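Local coordinates for hypothetical protein SMU.848 (Streptococcus mutans, PDB 2G0I) that is probably a cysteine protease of the Prp family, thought to act in ribosome biogenesis, at residues A38-L52 with V116-T128. Numbering follows the deposited sequence.
Sequences ATFIRRKGILESVEL and VQLLFEAFLLGIT
The F40 ring is sandwiched between two methyl groups: L124 CD1 from the helix sits over the centre of one face, 3.4 Å from the ring centroid in a CH-pi contact, and V50 CG2 from the adjoining strand covers the opposite face. I127 CG2 lies in the ring plane at its edge, and F123 meets it obliquely, F40 CE1 to F123 CD2 3.7 Å, with the planes at 50°. F123 swings its ring away from its own backbone N (chi1 177°), which brings CE2 up to V50 CG1. The F120 ring receives L47 CB over one face and sets its edge against the backbone, F120 CZ to S49 C 3.6 Å. That backbone forms a classic beta bulge, E48 and S49 both facing I41, in the hairpin that turns through R43-I46 in a type I' turn. Helix 114-133 packs across this hairpin in a two-layer alpha-beta sandwich, beside helix 61-84, whose L73 and S74 also touch F123. Polar bonds join the layers near the turn. The Q117 amide bonds both backbone polar groups of L47: OE1 accepts from L47 N at 2.9 Å, the donor tilted from the amide plane, while the straighter bond runs from NE2 to L47 O at 3.0 Å, in the carbonyl plane on a lone pair. R42, its chain bent at chi3 (-64°), grips E121 end-on, NH1 to OE2 at 2.7 Å and NH2 to OE1 at 3.2 Å, both oxygens met on their syn side but somewhat out of the carboxylate plane. NH1 also donates to G45 O from above its carbonyl plane. These bonds hold the guanidinium in place, and L47 CD2 lies toward the rim of one face.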
loop_
_atom_site.group_PDB
_atom_site.type_symbol
_atom_site.label_atom_id
_atom_site.label_comp_id
_atom_site.label_asym_id
_atom_site.label_seq_id
_atom_site.Cartn_x
_atom_site.Cartn_y
_atom_site.Cartn_z
ATOM N N ALA B 38 6.123 -13.677 -5.394
ATOM C CA ALA B 38 4.799 -13.679 -4.819
ATOM C C ALA B 38 3.888 -14.689 -5.554
ATOM O O ALA B 38 3.883 -14.719 -6.793
ATOM C CB ALA B 38 4.214 -12.296 -4.914
ATOM N N THR B 39 3.112 -15.473 -4.795
ATOM C CA THR B 39 2.188 -16.482 -5.359
ATOM C C THR B 39 0.833 -16.244 -4.743
ATOM O O THR B 39 0.665 -16.379 -3.508
ATOM C CB THR B 39 2.685 -17.935 -5.055
ATOM O OG1 THR B 39 4.009 -18.097 -5.559
ATOM C CG2 THR B 39 1.749 -19.025 -5.620
ATOM N N PHE B 40 -0.100 -15.808 -5.584
ATOM C CA PHE B 40 -1.493 -15.574 -5.171
ATOM C C PHE B 40 -2.330 -16.778 -5.572
ATOM O O PHE B 40 -2.214 -17.305 -6.689
ATOM C CB PHE B 40 -2.046 -14.337 -5.875
ATOM C CG PHE B 40 -1.338 -13.046 -5.495
ATOM C CD1 PHE B 40 -1.938 -12.166 -4.573
ATOM C CD2 PHE B 40 -0.135 -12.680 -6.097
ATOM C CE1 PHE B 40 -1.330 -10.972 -4.201
ATOM C CE2 PHE B 40 0.494 -11.445 -5.735
ATOM C CZ PHE B 40 -0.138 -10.586 -4.780
ATOM N N ILE B 41 -3.219 -17.177 -4.683
ATOM C CA ILE B 41 -4.213 -18.166 -5.049
ATOM C C ILE B 41 -5.597 -17.549 -5.011
ATOM O O ILE B 41 -6.022 -17.037 -3.958
ATOM C CB ILE B 41 -4.127 -19.389 -4.144
ATOM C CG1 ILE B 41 -2.759 -20.040 -4.308
ATOM C CG2 ILE B 41 -5.339 -20.389 -4.442
ATOM C CD1 ILE B 41 -2.515 -21.120 -3.339
ATOM N N ARG B 42 -6.296 -17.640 -6.149
ATOM C CA ARG B 42 -7.694 -17.268 -6.288
ATOM C C ARG B 42 -8.502 -18.589 -6.397
ATOM O O ARG B 42 -8.101 -19.515 -7.127
ATOM C CB ARG B 42 -7.877 -16.435 -7.558
ATOM C CG ARG B 42 -9.226 -15.738 -7.654
ATOM C CD ARG B 42 -9.344 -14.884 -8.938
ATOM N NE ARG B 42 -8.398 -13.758 -9.004
ATOM C CZ ARG B 42 -8.627 -12.540 -8.507
ATOM N NH1 ARG B 42 -9.780 -12.269 -7.908
ATOM N NH2 ARG B 42 -7.720 -11.580 -8.639
ATOM N N ARG B 43 -9.602 -18.688 -5.659
ATOM C CA ARG B 43 -10.484 -19.869 -5.717
ATOM C C ARG B 43 -11.922 -19.378 -5.873
ATOM O O ARG B 43 -12.417 -18.586 -5.063
ATOM C CB ARG B 43 -10.388 -20.717 -4.434
ATOM C CG ARG B 43 -8.983 -21.208 -4.065
ATOM C CD ARG B 43 -8.968 -22.436 -3.057
ATOM N NE ARG B 43 -7.576 -22.848 -2.804
ATOM C CZ ARG B 43 -6.770 -22.274 -1.893
ATOM N NH1 ARG B 43 -7.211 -21.276 -1.119
ATOM N NH2 ARG B 43 -5.521 -22.706 -1.748
ATOM N N LYS B 44 -12.606 -19.847 -6.914
ATOM C CA LYS B 44 -13.981 -19.444 -7.187
ATOM C C LYS B 44 -14.111 -17.925 -7.251
ATOM O O LYS B 44 -15.088 -17.352 -6.758
ATOM C CB LYS B 44 -14.953 -20.042 -6.143
ATOM C CG LYS B 44 -14.907 -21.566 -5.981
ATOM C CD LYS B 44 -15.360 -22.265 -7.269
ATOM C CE LYS B 44 -15.429 -23.771 -7.114
ATOM N NZ LYS B 44 -15.765 -24.336 -8.442
ATOM N N GLY B 45 -13.112 -17.274 -7.840
ATOM C CA GLY B 45 -13.200 -15.856 -8.127
ATOM C C GLY B 45 -12.649 -14.937 -7.050
ATOM O O GLY B 45 -12.383 -13.775 -7.333
ATOM N N ILE B 46 -12.489 -15.443 -5.826
ATOM C CA ILE B 46 -11.967 -14.635 -4.711
ATOM C C ILE B 46 -10.489 -14.971 -4.338
ATOM O O ILE B 46 -10.058 -16.132 -4.335
ATOM C CB ILE B 46 -12.878 -14.695 -3.433
ATOM C CG1 ILE B 46 -12.813 -16.074 -2.767
ATOM C CG2 ILE B 46 -14.378 -14.261 -3.763
ATOM C CD1 ILE B 46 -13.152 -16.124 -1.260
ATOM N N LEU B 47 -9.722 -13.930 -4.035
ATOM C CA LEU B 47 -8.363 -14.118 -3.523
ATOM C C LEU B 47 -8.413 -14.748 -2.146
ATOM O O LEU B 47 -9.050 -14.211 -1.230
ATOM C CB LEU B 47 -7.641 -12.762 -3.455
ATOM C CG LEU B 47 -7.310 -12.197 -4.837
ATOM C CD1 LEU B 47 -6.908 -10.737 -4.698
ATOM C CD2 LEU B 47 -6.192 -13.020 -5.527
ATOM N N GLU B 48 -7.674 -15.840 -1.989
ATOM C CA GLU B 48 -7.673 -16.573 -0.739
ATOM C C GLU B 48 -6.354 -16.520 0.003
ATOM O O GLU B 48 -6.360 -16.505 1.213
ATOM C CB GLU B 48 -8.077 -18.037 -0.957
ATOM C CG GLU B 48 -9.543 -18.143 -1.443
ATOM C CD GLU B 48 -10.272 -19.345 -0.854
ATOM O OE1 GLU B 48 -11.470 -19.215 -0.540
ATOM O OE2 GLU B 48 -9.641 -20.384 -0.714
ATOM N N SER B 49 -5.239 -16.507 -0.721
ATOM C CA SER B 49 -3.932 -16.455 -0.066
ATOM C C SER B 49 -2.843 -15.825 -0.915
ATOM O O SER B 49 -2.917 -15.796 -2.137
ATOM C CB SER B 49 -3.481 -17.850 0.374
ATOM O OG SER B 49 -3.212 -18.689 -0.752
ATOM N N VAL B 50 -1.803 -15.354 -0.239
ATOM C CA VAL B 50 -0.606 -14.900 -0.939
ATOM C C VAL B 50 0.594 -15.327 -0.124
ATOM O O VAL B 50 0.590 -15.239 1.123
ATOM C CB VAL B 50 -0.627 -13.367 -1.255
ATOM C CG1 VAL B 50 -0.712 -12.579 0.036
ATOM C CG2 VAL B 50 0.659 -12.958 -2.012
ATOM N N GLU B 51 1.600 -15.828 -0.835
ATOM C CA GLU B 51 2.811 -16.296 -0.223
ATOM C C GLU B 51 3.947 -15.515 -0.830
ATOM O O GLU B 51 4.030 -15.441 -2.050
ATOM C CB GLU B 51 2.946 -17.804 -0.445
ATOM C CG GLU B 51 4.275 -18.374 0.018
ATOM C CD GLU B 51 4.405 -19.880 -0.271
ATOM O OE1 GLU B 51 3.366 -20.566 -0.373
ATOM O OE2 GLU B 51 5.553 -20.361 -0.380
ATOM N N LEU B 52 4.808 -14.912 -0.008
ATOM C CA LEU B 52 5.971 -14.201 -0.551
ATOM C C LEU B 52 7.277 -14.709 0.002
ATOM O O LEU B 52 7.362 -15.007 1.181
ATOM C CB LEU B 52 5.886 -12.705 -0.287
ATOM C CG LEU B 52 4.678 -12.007 -0.914
ATOM C CD1 LEU B 52 3.671 -11.797 0.186
ATOM C CD2 LEU B 52 5.062 -10.723 -1.556
ATOM N N VAL B 116 -12.852 -6.955 2.350
ATOM C CA VAL B 116 -11.713 -7.863 2.424
ATOM C C VAL B 116 -11.102 -8.022 1.023
ATOM O O VAL B 116 -9.875 -7.853 0.848
ATOM C CB VAL B 116 -12.068 -9.255 3.057
ATOM C CG1 VAL B 116 -10.958 -10.257 2.796
ATOM C CG2 VAL B 116 -12.327 -9.164 4.582
ATOM N N GLN B 117 -11.943 -8.323 0.029
ATOM C CA GLN B 117 -11.449 -8.570 -1.347
ATOM C C GLN B 117 -10.922 -7.327 -2.017
ATOM O O GLN B 117 -9.992 -7.397 -2.842
ATOM C CB GLN B 117 -12.547 -9.180 -2.224
ATOM C CG GLN B 117 -12.845 -10.649 -1.851
ATOM C CD GLN B 117 -11.651 -11.530 -2.070
ATOM O OE1 GLN B 117 -11.103 -11.583 -3.165
ATOM N NE2 GLN B 117 -11.205 -12.181 -1.023
ATOM N N LEU B 118 -11.524 -6.185 -1.681
ATOM C CA LEU B 118 -11.030 -4.928 -2.267
ATOM C C LEU B 118 -9.605 -4.670 -1.804
ATOM O O LEU B 118 -8.758 -4.313 -2.617
ATOM C CB LEU B 118 -11.897 -3.736 -1.898
ATOM C CG LEU B 118 -11.377 -2.388 -2.447
ATOM C CD1 LEU B 118 -11.283 -2.352 -3.975
ATOM C CD2 LEU B 118 -12.316 -1.313 -1.997
ATOM N N LEU B 119 -9.350 -4.823 -0.513
ATOM C CA LEU B 119 -7.989 -4.650 0.032
ATOM C C LEU B 119 -6.994 -5.649 -0.579
ATOM O O LEU B 119 -5.861 -5.296 -0.959
ATOM C CB LEU B 119 -8.009 -4.773 1.561
ATOM C CG LEU B 119 -8.732 -3.593 2.255
ATOM C CD1 LEU B 119 -8.904 -3.916 3.743
ATOM C CD2 LEU B 119 -7.918 -2.315 2.025
ATOM N N PHE B 120 -7.423 -6.891 -0.691
ATOM C CA PHE B 120 -6.578 -7.951 -1.239
ATOM C C PHE B 120 -6.281 -7.691 -2.739
ATOM O O PHE B 120 -5.159 -7.938 -3.213
ATOM C CB PHE B 120 -7.283 -9.312 -1.057
ATOM C CG PHE B 120 -6.337 -10.489 -0.873
ATOM C CD1 PHE B 120 -6.757 -11.598 -0.135
ATOM C CD2 PHE B 120 -5.017 -10.454 -1.377
ATOM C CE1 PHE B 120 -5.864 -12.680 0.087
ATOM C CE2 PHE B 120 -4.119 -11.524 -1.168
ATOM C CZ PHE B 120 -4.565 -12.647 -0.449
ATOM N N GLU B 121 -7.267 -7.212 -3.486
ATOM C CA GLU B 121 -7.055 -6.893 -4.917
ATOM C C GLU B 121 -6.150 -5.687 -5.067
ATOM O O GLU B 121 -5.334 -5.641 -5.995
ATOM C CB GLU B 121 -8.376 -6.626 -5.641
ATOM C CG GLU B 121 -9.257 -7.888 -5.711
ATOM C CD GLU B 121 -8.999 -8.816 -6.882
ATOM O OE1 GLU B 121 -8.056 -8.581 -7.680
ATOM O OE2 GLU B 121 -9.816 -9.760 -7.021
ATOM N N ALA B 122 -6.301 -4.707 -4.169
ATOM C CA ALA B 122 -5.373 -3.542 -4.184
ATOM C C ALA B 122 -3.941 -3.984 -3.956
ATOM O O ALA B 122 -3.028 -3.463 -4.560
ATOM C CB ALA B 122 -5.762 -2.567 -3.138
ATOM N N PHE B 123 -3.749 -4.916 -3.040
ATOM C CA PHE B 123 -2.417 -5.491 -2.797
ATOM C C PHE B 123 -1.905 -6.213 -4.024
ATOM O O PHE B 123 -0.750 -6.027 -4.414
ATOM C CB PHE B 123 -2.435 -6.428 -1.579
ATOM C CG PHE B 123 -1.120 -7.093 -1.324
ATOM C CD1 PHE B 123 0.003 -6.318 -0.931
ATOM C CD2 PHE B 123 -0.992 -8.471 -1.489
ATOM C CE1 PHE B 123 1.232 -6.926 -0.688
ATOM C CE2 PHE B 123 0.251 -9.117 -1.241
ATOM C CZ PHE B 123 1.352 -8.336 -0.857
ATOM N N LEU B 124 -2.738 -7.062 -4.615
ATOM C CA LEU B 124 -2.330 -7.730 -5.870
ATOM C C LEU B 124 -1.971 -6.698 -6.943
ATOM O O LEU B 124 -1.019 -6.871 -7.713
ATOM C CB LEU B 124 -3.466 -8.650 -6.367
ATOM C CG LEU B 124 -3.319 -9.255 -7.777
ATOM C CD1 LEU B 124 -2.116 -10.139 -7.795
ATOM C CD2 LEU B 124 -4.607 -9.977 -8.158
ATOM N N LEU B 125 -2.761 -5.633 -7.028
ATOM C CA LEU B 125 -2.493 -4.573 -8.026
ATOM C C LEU B 125 -1.103 -3.967 -7.767
ATOM O O LEU B 125 -0.315 -3.794 -8.690
ATOM C CB LEU B 125 -3.581 -3.491 -7.979
ATOM C CG LEU B 125 -3.430 -2.372 -9.033
ATOM C CD1 LEU B 125 -3.517 -2.921 -10.491
ATOM C CD2 LEU B 125 -4.478 -1.313 -8.807
ATOM N N GLY B 126 -0.790 -3.679 -6.514
ATOM C CA GLY B 126 0.544 -3.097 -6.190
ATOM C C GLY B 126 1.723 -4.006 -6.486
ATOM O O GLY B 126 2.767 -3.555 -7.056
ATOM N N ILE B 127 1.607 -5.282 -6.087
ATOM C CA ILE B 127 2.649 -6.277 -6.387
ATOM C C ILE B 127 2.825 -6.446 -7.889
ATOM O O ILE B 127 3.960 -6.449 -8.390
ATOM C CB ILE B 127 2.363 -7.649 -5.711
ATOM C CG1 ILE B 127 2.341 -7.499 -4.183
ATOM C CG2 ILE B 127 3.389 -8.736 -6.149
ATOM C CD1 ILE B 127 3.703 -7.039 -3.524
ATOM N N THR B 128 1.714 -6.615 -8.602
ATOM C CA THR B 128 1.730 -6.713 -10.084
ATOM C C THR B 128 2.394 -5.470 -10.727
ATOM O O THR B 128 3.191 -5.589 -11.675
ATOM C CB THR B 128 0.284 -6.974 -10.659
ATOM O OG1 THR B 128 -0.187 -8.217 -10.120
ATOM C CG2 THR B 128 0.300 -7.052 -12.214
#